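Local atomic coordinates of ribosomal RNA small subunit methyltransferase D (Haemophilus influenzae, PDB entry 2IFT), a protein that probably methylates the N2 position of guanine 966 in the 16S ribosomal RNA of the assembled small subunit, using S-adenosyl-L-methionine. Residues Glu56-Phe61 against Thr80-Asp85; Leu67-Leu72 against Lys94-Leu99; Pro124-Val129 against Asn150-Pro155. One frame throughout, in Å; residues are numbered along the deposited sequence.

Contact 1 of 3, residues Glu56-Phe61 against Thr80-Asp85; sequences ECLDGF and TFLELD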
ATOM      1  N   GLU A  56      -7.291   5.043   6.287  1.00 27.16           N
ATOM      2  CA  GLU A  56      -6.091   5.747   5.863  1.00 26.17           C
ATOM      3  C   GLU A  56      -5.087   4.707   5.381  1.00 23.48           C
ATOM      4  O   GLU A  56      -4.806   3.723   6.075  1.00 20.04           O
ATOM      5  CB  GLU A  56      -5.529   6.567   7.024  1.00 29.50           C
ATOM      6  CG  GLU A  56      -6.529   7.597   7.553  1.00 37.25           C
ATOM      7  CD  GLU A  56      -5.901   8.623   8.473  1.00 41.75           C
ATOM      8  OE1 GLU A  56      -5.479   8.250   9.591  1.00 45.86           O
ATOM      9  OE2 GLU A  56      -5.823   9.807   8.074  1.00 44.45           O
ATOM     10  N   CYS A  57      -4.556   4.929   4.183  1.00 20.50           N
ATOM     11  CA  CYS A  57      -3.625   3.989   3.579  1.00 17.97           C
ATOM     12  C   CYS A  57      -2.198   4.471   3.365  1.00 16.74           C
ATOM     13  O   CYS A  57      -1.913   5.672   3.287  1.00 14.64           O
ATOM     14  CB  CYS A  57      -4.175   3.536   2.232  1.00 17.37           C
ATOM     15  SG  CYS A  57      -5.927   3.150   2.280  1.00 21.24           S
ATOM     16  N   LEU A  58      -1.316   3.486   3.252  1.00 14.14           N
ATOM     17  CA  LEU A  58       0.085   3.692   2.988  1.00 12.72           C
ATOM     18  C   LEU A  58       0.439   2.818   1.786  1.00 11.84           C
ATOM     19  O   LEU A  58       0.217   1.610   1.802  1.00  9.13           O
ATOM     20  CB  LEU A  58       0.944   3.264   4.184  1.00 12.93           C
ATOM     21  CG  LEU A  58       2.451   3.187   3.858  1.00 15.71           C
ATOM     22  CD1 LEU A  58       2.949   4.561   3.408  1.00 12.42           C
ATOM     23  CD2 LEU A  58       3.241   2.715   5.073  1.00 12.47           C
ATOM     24  N   ASP A  59       0.941   3.437   0.724  1.00 12.53           N
ATOM     25  CA  ASP A  59       1.376   2.683  -0.436  1.00 13.32           C
ATOM     26  C   ASP A  59       2.871   2.814  -0.234  1.00 14.94           C
ATOM     27  O   ASP A  59       3.485   3.831  -0.608  1.00 15.35           O
ATOM     28  CB  ASP A  59       0.942   3.332  -1.756  1.00 15.13           C
ATOM     29  CG  ASP A  59       1.167   2.404  -2.950  1.00 16.75           C
ATOM     30  OD1 ASP A  59       2.004   1.489  -2.828  1.00 20.12           O
ATOM     31  OD2 ASP A  59       0.530   2.579  -4.006  1.00 20.90           O
ATOM     32  N   GLY A  60       3.430   1.785   0.402  1.00 15.88           N
ATOM     33  CA  GLY A  60       4.837   1.751   0.770  1.00 14.05           C
ATOM     34  C   GLY A  60       5.891   2.051  -0.262  1.00 13.84           C
ATOM     35  O   GLY A  60       6.839   2.786   0.016  1.00 15.21           O
ATOM     36  N   PHE A  61       5.745   1.460  -1.437  1.00 10.80           N
ATOM     37  CA  PHE A  61       6.690   1.647  -2.526  1.00 12.70           C
ATOM     38  C   PHE A  61       5.817   1.942  -3.751  1.00 14.74           C
ATOM     39  O   PHE A  61       5.664   1.109  -4.630  1.00 13.53           O
ATOM     40  CB  PHE A  61       7.513   0.364  -2.733  1.00 12.51           C
ATOM     41  CG  PHE A  61       8.307  -0.060  -1.519  1.00 12.69           C
ATOM     42  CD1 PHE A  61       7.678  -0.628  -0.418  1.00 14.49           C
ATOM     43  CD2 PHE A  61       9.679   0.159  -1.459  1.00 15.47           C
ATOM     44  CE1 PHE A  61       8.402  -0.972   0.726  1.00 14.99           C
ATOM     45  CE2 PHE A  61      10.417  -0.177  -0.319  1.00 14.29           C
ATOM     46  CZ  PHE A  61       9.780  -0.742   0.774  1.00 15.27           C
ATOM     47  N   THR A  80      -1.302   7.787   1.460  1.00 21.04           N
ATOM     48  CA  THR A  80      -0.003   8.422   1.520  1.00 19.78           C
ATOM     49  C   THR A  80       0.890   7.566   0.633  1.00 21.83           C
ATOM     50  O   THR A  80       0.919   6.339   0.777  1.00 22.10           O
ATOM     51  CB  THR A  80       0.543   8.417   2.945  1.00 19.03           C
ATOM     52  OG1 THR A  80      -0.355   9.142   3.787  1.00 19.07           O
ATOM     53  CG2 THR A  80       1.919   9.062   3.003  1.00 17.00           C
ATOM     54  N   PHE A  81       1.585   8.211  -0.301  1.00 21.06           N
ATOM     55  CA  PHE A  81       2.473   7.512  -1.219  1.00 20.89           C
ATOM     56  C   PHE A  81       3.934   7.754  -0.847  1.00 20.34           C
ATOM     57  O   PHE A  81       4.362   8.899  -0.743  1.00 20.08           O
ATOM     58  CB  PHE A  81       2.271   7.996  -2.661  1.00 21.08           C
ATOM     59  CG  PHE A  81       0.851   7.902  -3.158  1.00 21.54           C
ATOM     60  CD1 PHE A  81      -0.115   8.818  -2.738  1.00 22.52           C
ATOM     61  CD2 PHE A  81       0.493   6.931  -4.090  1.00 19.48           C
ATOM     62  CE1 PHE A  81      -1.417   8.769  -3.251  1.00 23.13           C
ATOM     63  CE2 PHE A  81      -0.801   6.874  -4.603  1.00 21.15           C
ATOM     64  CZ  PHE A  81      -1.756   7.794  -4.186  1.00 21.46           C
ATOM     65  N   LEU A  82       4.682   6.674  -0.634  1.00 18.65           N
ATOM     66  CA  LEU A  82       6.100   6.768  -0.316  1.00 17.78           C
ATOM     67  C   LEU A  82       6.889   6.378  -1.559  1.00 18.41           C
ATOM     68  O   LEU A  82       6.712   5.285  -2.110  1.00 19.50           O
ATOM     69  CB  LEU A  82       6.458   5.838   0.847  1.00 16.84           C
ATOM     70  CG  LEU A  82       6.520   6.530   2.213  1.00 16.93           C
ATOM     71  CD1 LEU A  82       7.688   7.516   2.236  1.00 13.91           C
ATOM     72  CD2 LEU A  82       5.209   7.254   2.488  1.00 15.73           C
ATOM     73  N   GLU A  83       7.756   7.273  -2.009  1.00 18.64           N
ATOM     74  CA  GLU A  83       8.536   7.015  -3.214  1.00 20.63           C
ATOM     75  C   GLU A  83       9.897   7.702  -3.166  1.00 19.05           C
ATOM     76  O   GLU A  83       9.974   8.916  -3.048  1.00 17.86           O
ATOM     77  CB  GLU A  83       7.742   7.490  -4.436  1.00 20.72           C
ATOM     78  CG  GLU A  83       8.432   7.259  -5.760  1.00 20.99           C
ATOM     79  CD  GLU A  83       8.924   5.836  -5.914  1.00 23.26           C
ATOM     80  OE1 GLU A  83       8.085   4.905  -5.856  1.00 23.19           O
ATOM     81  OE2 GLU A  83      10.152   5.656  -6.096  1.00 20.64           O
ATOM     82  N   LEU A  84      10.955   6.899  -3.264  1.00 19.48           N
ATOM     83  CA  LEU A  84      12.340   7.371  -3.222  1.00 20.81           C
ATOM     84  C   LEU A  84      12.755   8.136  -4.479  1.00 20.96           C
ATOM     85  O   LEU A  84      13.346   9.214  -4.398  1.00 19.92           O
ATOM     86  CB  LEU A  84      13.295   6.185  -3.057  1.00 20.74           C
ATOM     87  CG  LEU A  84      14.643   6.430  -2.367  1.00 23.30           C
ATOM     88  CD1 LEU A  84      15.641   5.393  -2.837  1.00 18.83           C
ATOM     89  CD2 LEU A  84      15.157   7.820  -2.657  1.00 25.22           C
ATOM     90  N   ASP A  85      12.465   7.553  -5.637  1.00 21.51           N
ATOM     91  CA  ASP A  85      12.815   8.156  -6.914  1.00 22.85           C
ATOM     92  C   ASP A  85      12.009   9.432  -7.128  1.00 22.95           C
ATOM     93  O   ASP A  85      10.786   9.384  -7.271  1.00 22.03           O
ATOM     94  CB  ASP A  85      12.531   7.177  -8.047  1.00 22.54           C
ATOM     95  CG  ASP A  85      13.117   7.636  -9.356  1.00 24.47           C
ATOM     96  OD1 ASP A  85      12.970   8.826  -9.687  1.00 25.07           O
ATOM     97  OD2 ASP A  85      13.723   6.805 -10.057  1.00 27.78           O
TER
HETATM   98  O   HOH W   1      -2.571   8.111   4.425  1.00 14.78           O

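Contact 2 of 3, residues Leu67-Leu72 against Lys94-Leu99; sequences LGFEAL and KNLQTL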
ATOM      1  N   LEU A  67      -1.935   0.867  -6.900  1.00 21.90           N
ATOM      2  CA  LEU A  67      -2.630   0.458  -5.675  1.00 21.27           C
ATOM      3  C   LEU A  67      -3.261   1.642  -4.940  1.00 20.20           C
ATOM      4  O   LEU A  67      -4.449   1.612  -4.589  1.00 19.04           O
ATOM      5  CB  LEU A  67      -1.668  -0.268  -4.733  1.00 21.50           C
ATOM      6  CG  LEU A  67      -1.148  -1.619  -5.242  1.00 26.60           C
ATOM      7  CD1 LEU A  67      -0.108  -2.196  -4.281  1.00 27.16           C
ATOM      8  CD2 LEU A  67      -2.314  -2.579  -5.396  1.00 27.13           C
ATOM      9  N   GLY A  68      -2.455   2.676  -4.707  1.00 17.82           N
ATOM     10  CA  GLY A  68      -2.929   3.860  -4.009  1.00 17.28           C
ATOM     11  C   GLY A  68      -4.037   4.605  -4.729  1.00 16.92           C
ATOM     12  O   GLY A  68      -5.020   5.029  -4.113  1.00 13.86           O
ATOM     13  N   PHE A  69      -3.882   4.788  -6.035  1.00 17.04           N
ATOM     14  CA  PHE A  69      -4.910   5.477  -6.805  1.00 20.09           C
ATOM     15  C   PHE A  69      -6.190   4.656  -6.724  1.00 21.99           C
ATOM     16  O   PHE A  69      -7.281   5.205  -6.567  1.00 23.03           O
ATOM     17  CB  PHE A  69      -4.477   5.639  -8.263  1.00 18.89           C
ATOM     18  CG  PHE A  69      -3.396   6.666  -8.461  1.00 17.98           C
ATOM     19  CD1 PHE A  69      -2.250   6.360  -9.178  1.00 17.87           C
ATOM     20  CD2 PHE A  69      -3.532   7.943  -7.940  1.00 19.63           C
ATOM     21  CE1 PHE A  69      -1.255   7.312  -9.368  1.00 18.25           C
ATOM     22  CE2 PHE A  69      -2.541   8.900  -8.125  1.00 19.45           C
ATOM     23  CZ  PHE A  69      -1.401   8.582  -8.841  1.00 17.59           C
ATOM     24  N   GLU A  70      -6.053   3.335  -6.808  1.00 22.04           N
ATOM     25  CA  GLU A  70      -7.214   2.465  -6.730  1.00 23.83           C
ATOM     26  C   GLU A  70      -7.939   2.754  -5.423  1.00 25.04           C
ATOM     27  O   GLU A  70      -9.153   2.950  -5.406  1.00 26.59           O
ATOM     28  CB  GLU A  70      -6.784   1.004  -6.772  1.00 25.35           C
ATOM     29  CG  GLU A  70      -7.879   0.044  -7.177  1.00 29.33           C
ATOM     30  CD  GLU A  70      -8.398   0.324  -8.576  1.00 34.79           C
ATOM     31  OE1 GLU A  70      -7.582   0.360  -9.531  1.00 32.96           O
ATOM     32  OE2 GLU A  70      -9.629   0.507  -8.718  1.00 37.16           O
ATOM     33  N   ALA A  71      -7.188   2.790  -4.324  1.00 24.16           N
ATOM     34  CA  ALA A  71      -7.769   3.070  -3.017  1.00 22.70           C
ATOM     35  C   ALA A  71      -8.460   4.430  -3.026  1.00 22.78           C
ATOM     36  O   ALA A  71      -9.535   4.600  -2.444  1.00 21.13           O
ATOM     37  CB  ALA A  71      -6.689   3.042  -1.952  1.00 22.90           C
ATOM     38  N   LEU A  72      -7.832   5.403  -3.677  1.00 22.27           N
ATOM     39  CA  LEU A  72      -8.419   6.730  -3.769  1.00 23.13           C
ATOM     40  C   LEU A  72      -9.730   6.659  -4.540  1.00 23.67           C
ATOM     41  O   LEU A  72     -10.751   7.173  -4.092  1.00 23.57           O
ATOM     42  CB  LEU A  72      -7.463   7.690  -4.468  1.00 23.72           C
ATOM     43  CG  LEU A  72      -6.316   8.209  -3.602  1.00 24.40           C
ATOM     44  CD1 LEU A  72      -5.325   8.971  -4.467  1.00 24.27           C
ATOM     45  CD2 LEU A  72      -6.884   9.092  -2.491  1.00 24.97           C
ATOM     46  N   LYS A  94       1.772  14.774 -10.171  1.00 34.05           N
ATOM     47  CA  LYS A  94       1.146  15.252 -11.387  1.00 36.46           C
ATOM     48  C   LYS A  94      -0.197  14.565 -11.601  1.00 37.08           C
ATOM     49  O   LYS A  94      -1.165  15.206 -12.009  1.00 38.07           O
ATOM     50  CB  LYS A  94       2.068  15.015 -12.584  1.00 37.72           C
ATOM     51  CG  LYS A  94       1.513  15.531 -13.902  1.00 41.40           C
ATOM     52  CD  LYS A  94       2.591  15.555 -14.977  1.00 46.19           C
ATOM     53  CE  LYS A  94       2.028  15.943 -16.347  1.00 49.24           C
ATOM     54  NZ  LYS A  94       1.174  14.861 -16.938  1.00 50.71           N
ATOM     55  N   ASN A  95      -0.263  13.266 -11.329  1.00 36.83           N
ATOM     56  CA  ASN A  95      -1.521  12.547 -11.495  1.00 36.27           C
ATOM     57  C   ASN A  95      -2.526  12.938 -10.415  1.00 36.67           C
ATOM     58  O   ASN A  95      -3.718  13.021 -10.683  1.00 37.39           O
ATOM     59  CB  ASN A  95      -1.290  11.037 -11.484  1.00 33.74           C
ATOM     60  CG  ASN A  95      -0.697  10.536 -12.782  1.00 34.00           C
ATOM     61  OD1 ASN A  95      -1.023  11.042 -13.855  1.00 37.37           O
ATOM     62  ND2 ASN A  95       0.163   9.531 -12.700  1.00 31.71           N
ATOM     63  N   LEU A  96      -2.045  13.182  -9.200  1.00 37.34           N
ATOM     64  CA  LEU A  96      -2.925  13.576  -8.101  1.00 38.79           C
ATOM     65  C   LEU A  96      -3.428  14.999  -8.292  1.00 41.85           C
ATOM     66  O   LEU A  96      -4.339  15.457  -7.601  1.00 42.51           O
ATOM     67  CB  LEU A  96      -2.192  13.488  -6.771  1.00 36.09           C
ATOM     68  CG  LEU A  96      -1.916  12.099  -6.213  1.00 36.21           C
ATOM     69  CD1 LEU A  96      -1.169  12.243  -4.890  1.00 33.30           C
ATOM     70  CD2 LEU A  96      -3.223  11.346  -6.022  1.00 33.24           C
ATOM     71  N   GLN A  97      -2.800  15.718  -9.206  1.00 44.30           N
ATOM     72  CA  GLN A  97      -3.223  17.070  -9.489  1.00 47.07           C
ATOM     73  C   GLN A  97      -4.116  16.902 -10.704  1.00 49.33           C
ATOM     74  O   GLN A  97      -5.125  17.591 -10.850  1.00 50.12           O
ATOM     75  CB  GLN A  97      -2.008  17.949  -9.779  1.00 47.98           C
ATOM     76  CG  GLN A  97      -2.253  19.063 -10.760  1.00 48.72           C
ATOM     77  CD  GLN A  97      -1.398  18.904 -12.000  1.00 50.38           C
ATOM     78  OE1 GLN A  97      -0.230  19.295 -12.015  1.00 52.75           O
ATOM     79  NE2 GLN A  97      -1.968  18.304 -13.040  1.00 50.11           N
ATOM     80  N   THR A  98      -3.745  15.951 -11.559  1.00 51.63           N
ATOM     81  CA  THR A  98      -4.523  15.636 -12.749  1.00 54.04           C
ATOM     82  C   THR A  98      -5.918  15.301 -12.251  1.00 56.12           C
ATOM     83  O   THR A  98      -6.902  15.867 -12.712  1.00 57.35           O
ATOM     84  CB  THR A  98      -3.944  14.422 -13.501  1.00 54.24           C
ATOM     85  OG1 THR A  98      -2.795  14.830 -14.255  1.00 55.37           O
ATOM     86  CG2 THR A  98      -4.984  13.827 -14.435  1.00 52.95           C
ATOM     87  N   LEU A  99      -6.003  14.365 -11.314  1.00 58.12           N
ATOM     88  CA  LEU A  99      -7.289  14.019 -10.726  1.00 60.40           C
ATOM     89  C   LEU A  99      -7.285  14.759  -9.398  1.00 61.89           C
ATOM     90  O   LEU A  99      -6.417  14.525  -8.558  1.00 64.36           O
ATOM     91  CB  LEU A  99      -7.409  12.514 -10.476  1.00 60.34           C
ATOM     92  CG  LEU A  99      -6.255  11.600 -10.863  1.00 60.10           C
ATOM     93  CD1 LEU A  99      -5.660  10.962  -9.622  1.00 59.68           C
ATOM     94  CD2 LEU A  99      -6.774  10.534 -11.798  1.00 60.42           C
TER

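Contact 3 of 3, residues Pro124-Val129 against Asn150-Pro155; sequences PHFDVV and NNWLKP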
ATOM      1  N   PRO A 124      -0.785   5.521  15.826  1.00 25.91           N
ATOM      2  CA  PRO A 124      -0.836   4.771  14.560  1.00 24.46           C
ATOM      3  C   PRO A 124      -1.337   5.661  13.421  1.00 23.79           C
ATOM      4  O   PRO A 124      -2.053   6.632  13.661  1.00 22.92           O
ATOM      5  CB  PRO A 124      -1.811   3.635  14.874  1.00 25.91           C
ATOM      6  CG  PRO A 124      -1.659   3.445  16.356  1.00 25.10           C
ATOM      7  CD  PRO A 124      -1.601   4.862  16.862  1.00 23.97           C
ATOM      8  N   HIS A 125      -0.965   5.347  12.187  1.00 23.14           N
ATOM      9  CA  HIS A 125      -1.413   6.163  11.061  1.00 24.23           C
ATOM     10  C   HIS A 125      -2.199   5.401  10.006  1.00 22.79           C
ATOM     11  O   HIS A 125      -3.018   5.989   9.306  1.00 22.12           O
ATOM     12  CB  HIS A 125      -0.232   6.812  10.325  1.00 26.82           C
ATOM     13  CG  HIS A 125       0.567   7.772  11.146  1.00 28.51           C
ATOM     14  ND1 HIS A 125       1.412   8.704  10.581  1.00 29.76           N
ATOM     15  CD2 HIS A 125       0.683   7.928  12.486  1.00 29.26           C
ATOM     16  CE1 HIS A 125       2.011   9.391  11.536  1.00 31.32           C
ATOM     17  NE2 HIS A 125       1.585   8.940  12.703  1.00 29.30           N
ATOM     18  N   PHE A 126      -1.971   4.098   9.893  1.00 20.14           N
ATOM     19  CA  PHE A 126      -2.613   3.361   8.820  1.00 18.81           C
ATOM     20  C   PHE A 126      -3.559   2.200   9.084  1.00 17.79           C
ATOM     21  O   PHE A 126      -3.287   1.327   9.913  1.00 18.58           O
ATOM     22  CB  PHE A 126      -1.521   2.906   7.852  1.00 15.79           C
ATOM     23  CG  PHE A 126      -0.550   3.991   7.491  1.00 14.71           C
ATOM     24  CD1 PHE A 126       0.771   3.933   7.918  1.00 12.18           C
ATOM     25  CD2 PHE A 126      -0.959   5.086   6.721  1.00 14.05           C
ATOM     26  CE1 PHE A 126       1.685   4.955   7.585  1.00 11.35           C
ATOM     27  CE2 PHE A 126      -0.058   6.108   6.383  1.00 13.14           C
ATOM     28  CZ  PHE A 126       1.266   6.039   6.820  1.00  9.78           C
ATOM     29  N   ASP A 127      -4.664   2.214   8.339  1.00 18.16           N
ATOM     30  CA  ASP A 127      -5.707   1.188   8.378  1.00 18.38           C
ATOM     31  C   ASP A 127      -5.382   0.159   7.301  1.00 17.54           C
ATOM     32  O   ASP A 127      -5.748  -1.014   7.411  1.00 17.43           O
ATOM     33  CB  ASP A 127      -7.079   1.794   8.058  1.00 20.69           C
ATOM     34  CG  ASP A 127      -7.575   2.732   9.132  1.00 26.11           C
ATOM     35  OD1 ASP A 127      -8.011   2.237  10.192  1.00 28.16           O
ATOM     36  OD2 ASP A 127      -7.522   3.965   8.922  1.00 29.33           O
ATOM     37  N   VAL A 128      -4.704   0.611   6.245  1.00 16.22           N
ATOM     38  CA  VAL A 128      -4.338  -0.277   5.142  1.00 16.52           C
ATOM     39  C   VAL A 128      -2.926  -0.003   4.621  1.00 15.71           C
ATOM     40  O   VAL A 128      -2.529   1.153   4.451  1.00 14.86           O
ATOM     41  CB  VAL A 128      -5.351  -0.151   3.968  1.00 16.49           C
ATOM     42  CG1 VAL A 128      -5.004  -1.144   2.866  1.00 16.67           C
ATOM     43  CG2 VAL A 128      -6.763  -0.409   4.470  1.00 14.89           C
ATOM     44  N   VAL A 129      -2.173  -1.070   4.360  1.00 15.16           N
ATOM     45  CA  VAL A 129      -0.803  -0.932   3.868  1.00 13.24           C
ATOM     46  C   VAL A 129      -0.495  -1.835   2.680  1.00 14.06           C
ATOM     47  O   VAL A 129      -0.783  -3.036   2.720  1.00 15.34           O
ATOM     48  CB  VAL A 129       0.218  -1.253   4.977  1.00 12.77           C
ATOM     49  CG1 VAL A 129       1.628  -1.163   4.427  1.00 13.42           C
ATOM     50  CG2 VAL A 129       0.043  -0.297   6.150  1.00 12.05           C
ATOM     51  N   ASN A 150       7.639   0.318  15.012  1.00 26.27           N
ATOM     52  CA  ASN A 150       7.375   1.717  15.273  1.00 21.76           C
ATOM     53  C   ASN A 150       5.955   2.254  15.344  1.00 18.94           C
ATOM     54  O   ASN A 150       5.704   3.402  14.988  1.00 18.55           O
ATOM     55  CB  ASN A 150       8.238   2.558  14.327  1.00 22.97           C
ATOM     56  CG  ASN A 150       9.730   2.267  14.501  1.00 23.85           C
ATOM     57  OD1 ASN A 150      10.256   2.331  15.610  1.00 23.46           O
ATOM     58  ND2 ASN A 150      10.410   1.938  13.408  1.00 24.34           N
ATOM     59  N   ASN A 151       5.028   1.420  15.807  1.00 16.57           N
ATOM     60  CA  ASN A 151       3.658   1.861  16.054  1.00 15.75           C
ATOM     61  C   ASN A 151       2.976   2.564  14.876  1.00 15.09           C
ATOM     62  O   ASN A 151       2.371   3.617  15.053  1.00 17.62           O
ATOM     63  CB  ASN A 151       3.711   2.799  17.274  1.00 12.69           C
ATOM     64  CG  ASN A 151       2.356   3.029  17.921  1.00 16.06           C
ATOM     65  OD1 ASN A 151       1.558   2.107  18.056  1.00 16.73           O
ATOM     66  ND2 ASN A 151       2.106   4.263  18.355  1.00 15.25           N
ATOM     67  N   TRP A 152       3.053   1.980  13.687  1.00 13.88           N
ATOM     68  CA  TRP A 152       2.463   2.595  12.503  1.00 12.39           C
ATOM     69  C   TRP A 152       1.053   2.135  12.207  1.00 13.21           C
ATOM     70  O   TRP A 152       0.253   2.879  11.632  1.00  9.61           O
ATOM     71  CB  TRP A 152       3.298   2.288  11.263  1.00 12.60           C
ATOM     72  CG  TRP A 152       4.579   3.003  11.206  1.00 14.04           C
ATOM     73  CD1 TRP A 152       5.797   2.527  11.571  1.00 13.33           C
ATOM     74  CD2 TRP A 152       4.779   4.356  10.782  1.00 14.22           C
ATOM     75  NE1 TRP A 152       6.750   3.498  11.403  1.00 16.36           N
ATOM     76  CE2 TRP A 152       6.152   4.631  10.919  1.00 14.24           C
ATOM     77  CE3 TRP A 152       3.924   5.361  10.300  1.00 15.57           C
ATOM     78  CZ2 TRP A 152       6.703   5.874  10.591  1.00 15.36           C
ATOM     79  CZ3 TRP A 152       4.471   6.606   9.973  1.00 15.36           C
ATOM     80  CH2 TRP A 152       5.849   6.848  10.120  1.00 17.26           C
ATOM     81  N   LEU A 153       0.766   0.899  12.598  1.00 13.04           N
ATOM     82  CA  LEU A 153      -0.512   0.282  12.325  1.00 15.80           C
ATOM     83  C   LEU A 153      -1.594   0.451  13.345  1.00 19.34           C
ATOM     84  O   LEU A 153      -1.387   0.293  14.544  1.00 20.07           O
ATOM     85  CB  LEU A 153      -0.314  -1.204  12.080  1.00 15.96           C
ATOM     86  CG  LEU A 153       0.627  -1.485  10.910  1.00 18.76           C
ATOM     87  CD1 LEU A 153       0.860  -2.972  10.839  1.00 18.69           C
ATOM     88  CD2 LEU A 153       0.040  -0.953   9.597  1.00 15.67           C
ATOM     89  N   LYS A 154      -2.772   0.754  12.833  1.00 21.94           N
ATOM     90  CA  LYS A 154      -3.935   0.918  13.664  1.00 22.75           C
ATOM     91  C   LYS A 154      -4.521  -0.476  13.823  1.00 24.21           C
ATOM     92  O   LYS A 154      -4.302  -1.361  12.981  1.00 23.09           O
ATOM     93  CB  LYS A 154      -4.889   1.866  12.968  1.00 23.70           C
ATOM     94  CG  LYS A 154      -4.215   3.198  12.701  1.00 25.76           C
ATOM     95  CD  LYS A 154      -5.112   4.155  11.972  1.00 27.44           C
ATOM     96  CE  LYS A 154      -6.486   4.182  12.579  1.00 29.39           C
ATOM     97  NZ  LYS A 154      -7.182   5.415  12.165  1.00 32.58           N
ATOM     98  N   PRO A 155      -5.265  -0.701  14.907  1.00 25.13           N
ATOM     99  CA  PRO A 155      -5.851  -2.021  15.125  1.00 26.05           C
ATOM    100  C   PRO A 155      -6.654  -2.539  13.933  1.00 26.50           C
ATOM    101  O   PRO A 155      -7.391  -1.796  13.289  1.00 26.17           O
ATOM    102  CB  PRO A 155      -6.689  -1.820  16.396  1.00 26.83           C
ATOM    103  CG  PRO A 155      -7.028  -0.342  16.378  1.00 27.49           C
ATOM    104  CD  PRO A 155      -5.713   0.259  15.934  1.00 28.03           C
TER
HETATM  105  O   HOH W   2      -7.658  -0.531  11.013  1.00 29.89           O

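Contact 1 of 3, residues Glu56-Phe61 against Thr80-Asp85
Leu82 meets Gly60 and Leu58 with different atoms of its side chain. Its CB sits 3.2 Å from Gly60 O. Beyond CB, CG carries the branch out over the face of the sheet that Leu58 and Thr80 share. There CD2 reaches Leu58 CD1 at 3.6 Å. Leu58 offers that methyl because its CG lies anti to the backbone N (chi1 168°). Ile109 of the next strand and Gln111 also touch Leu82.

The backbones run as parallel strands. Asp59 bonds through both its N-H and its carbonyl: Asp59 N gives a nearly straight bond to Thr80 O at 2.9 Å. Leu82 N returns one to Asp59 O at 3.1 Å. Thr80 N donates to Cys57 O at 2.9 Å. The same Cys57 O accepts from a water, 2.8 Å away.

These are the two strands of a beta-alpha-beta unit, joined through helix 66-73. Past the strands, Glu83 OE1 accepts from Gly63 N in the glycine-rich turn. Glu83 occupies the strand end where class I methyltransferases commonly keep an acid for the ribose of the cofactor. The backbone bonds thus fix the register, while the leucines add an apolar cover.

Contact 2 of 3, residues Leu67-Leu72 against Lys94-Leu99
Next to Asn95 and Leu96, which both touch Phe69 across the contact, Lys94 O is gripped twice by Thr98. Thr98 N lies 2.7 Å from Lys94 O, an ordinary helical bond. Thr98 OG1 donates to Lys94 O at 2.8 Å and comes from the opposite face of the carbonyl plane. The hydroxyl is thereby folded back onto its own helix, near the helix end.

The contact itself is apolar. Leu96 CD2 comes to the edge of the Phe69 ring, near its plane, 3.3 Å from Phe69 CE2. The same methyl also meets Leu72 CD1, at 3.5 Å, so one branch of Leu96 fills the angle between the two side chains. Phe69 CZ lies 3.6 Å from Asn95 CB.

Helices 66-73 and 86-98 belong to the Rossmann-like fold of class I methyltransferases and pack on the same face of its central sheet. Their segments run nearly parallel, 19° apart. With axes 12.2 Å apart, long side chains must bridge the gap. Phe69 does so with CG anti to its carbonyl carbon (chi1 -73°), which carries the ring outward to helix 86-98.

Phe81, from the sheet, meets the Phe69 ring and also touches Leu72 and Leu96 from the sheet side. Leu25 of strand 24-26 touches Phe69 and Asn95. The amide of Asn95 turns the same way: its ND2 donates to Pro26 O.

Contact 3 of 3, residues Pro124-Val129 against Asn150-Pro155
Trp152 presents the edge of its six-membered ring to one face of the His125 ring, in a T-shaped pair with planes 72° apart. The closest atoms are Trp152 CZ3 and His125 ND1, 3.8 Å apart. The Phe126 ring relates to Trp152 differently. The two lie rim to rim with planes only 13° apart, neither covering the other. Phe126 CE1 touches Trp152 CE3 at 3.5 Å. One face of the Phe126 ring is covered by His125 CB, which stands over the ring centre. The indole NE1 donates to Leu117 O, which helps fix the ring, and Phe116 packs beside it.

Three backbone hydrogen bonds join the segments that carry this aromatic cluster. Trp152 O accepts two N-H groups. Phe126 N comes in nearly straight at 3.1 Å from Trp152 O. His125 N lies 2.8 Å from Trp152 O, but above the carbonyl plane. The third bond, from Lys154 N to Phe126 O, spans 3.0 Å.

Lys154 runs alongside the other segment. Its CG packs tightly on Pro124 CB, and the chain then bends at chi3 (46°) to bring NZ to Asp127. The salt bridge from Lys154 NZ to Asp127 OD2 is rather long, 3.6 Å. Asp127 OD2 also accepts from Glu56 N, and a water joins Asp127 OD1 to Pro155 O. These partners would probably favour a charged carboxylate.

Farther in, Val129 CG2 meets Leu153 CD2 at 3.5 Å, and Leu147 of helix 139-149 touches both residues. The parallel bridge of Phe126 with Leu153 opens a beta-alpha-beta crossover: strand 126-131, helix 139-149, then the chain into strand 157-164. It belongs to the Rossmann-like methyltransferase fold, in which strand 126-131 leads into the Asp-Pro-Pro-Phe motif of N-methyltransferases.

Overall arrangement
Contact 1 lies between the other two, its centre about 12 Å from that of contact 2 and about 13 Å from that of contact 3. Helix segment 67-72 rests on the strands of contact 1: Asp59 OD2 is 3.1 Å from Gly68 N, a probable hydrogen bond, and Phe81 CE2 packs on Gly68 CA at 3.7 Å. Along its edge away from strand 78-82, strand 56-59 pairs with strand 126-131, where Glu56 O lies 2.7 Å from Asp127 N. Contacts 2 and 3 do not touch; their nearest atoms are about 7 Å apart. As in related methyltransferases, the cofactor probably binds at the carboxyl ends of these strands, whereas contact 3 lies at the start of strand 126-131.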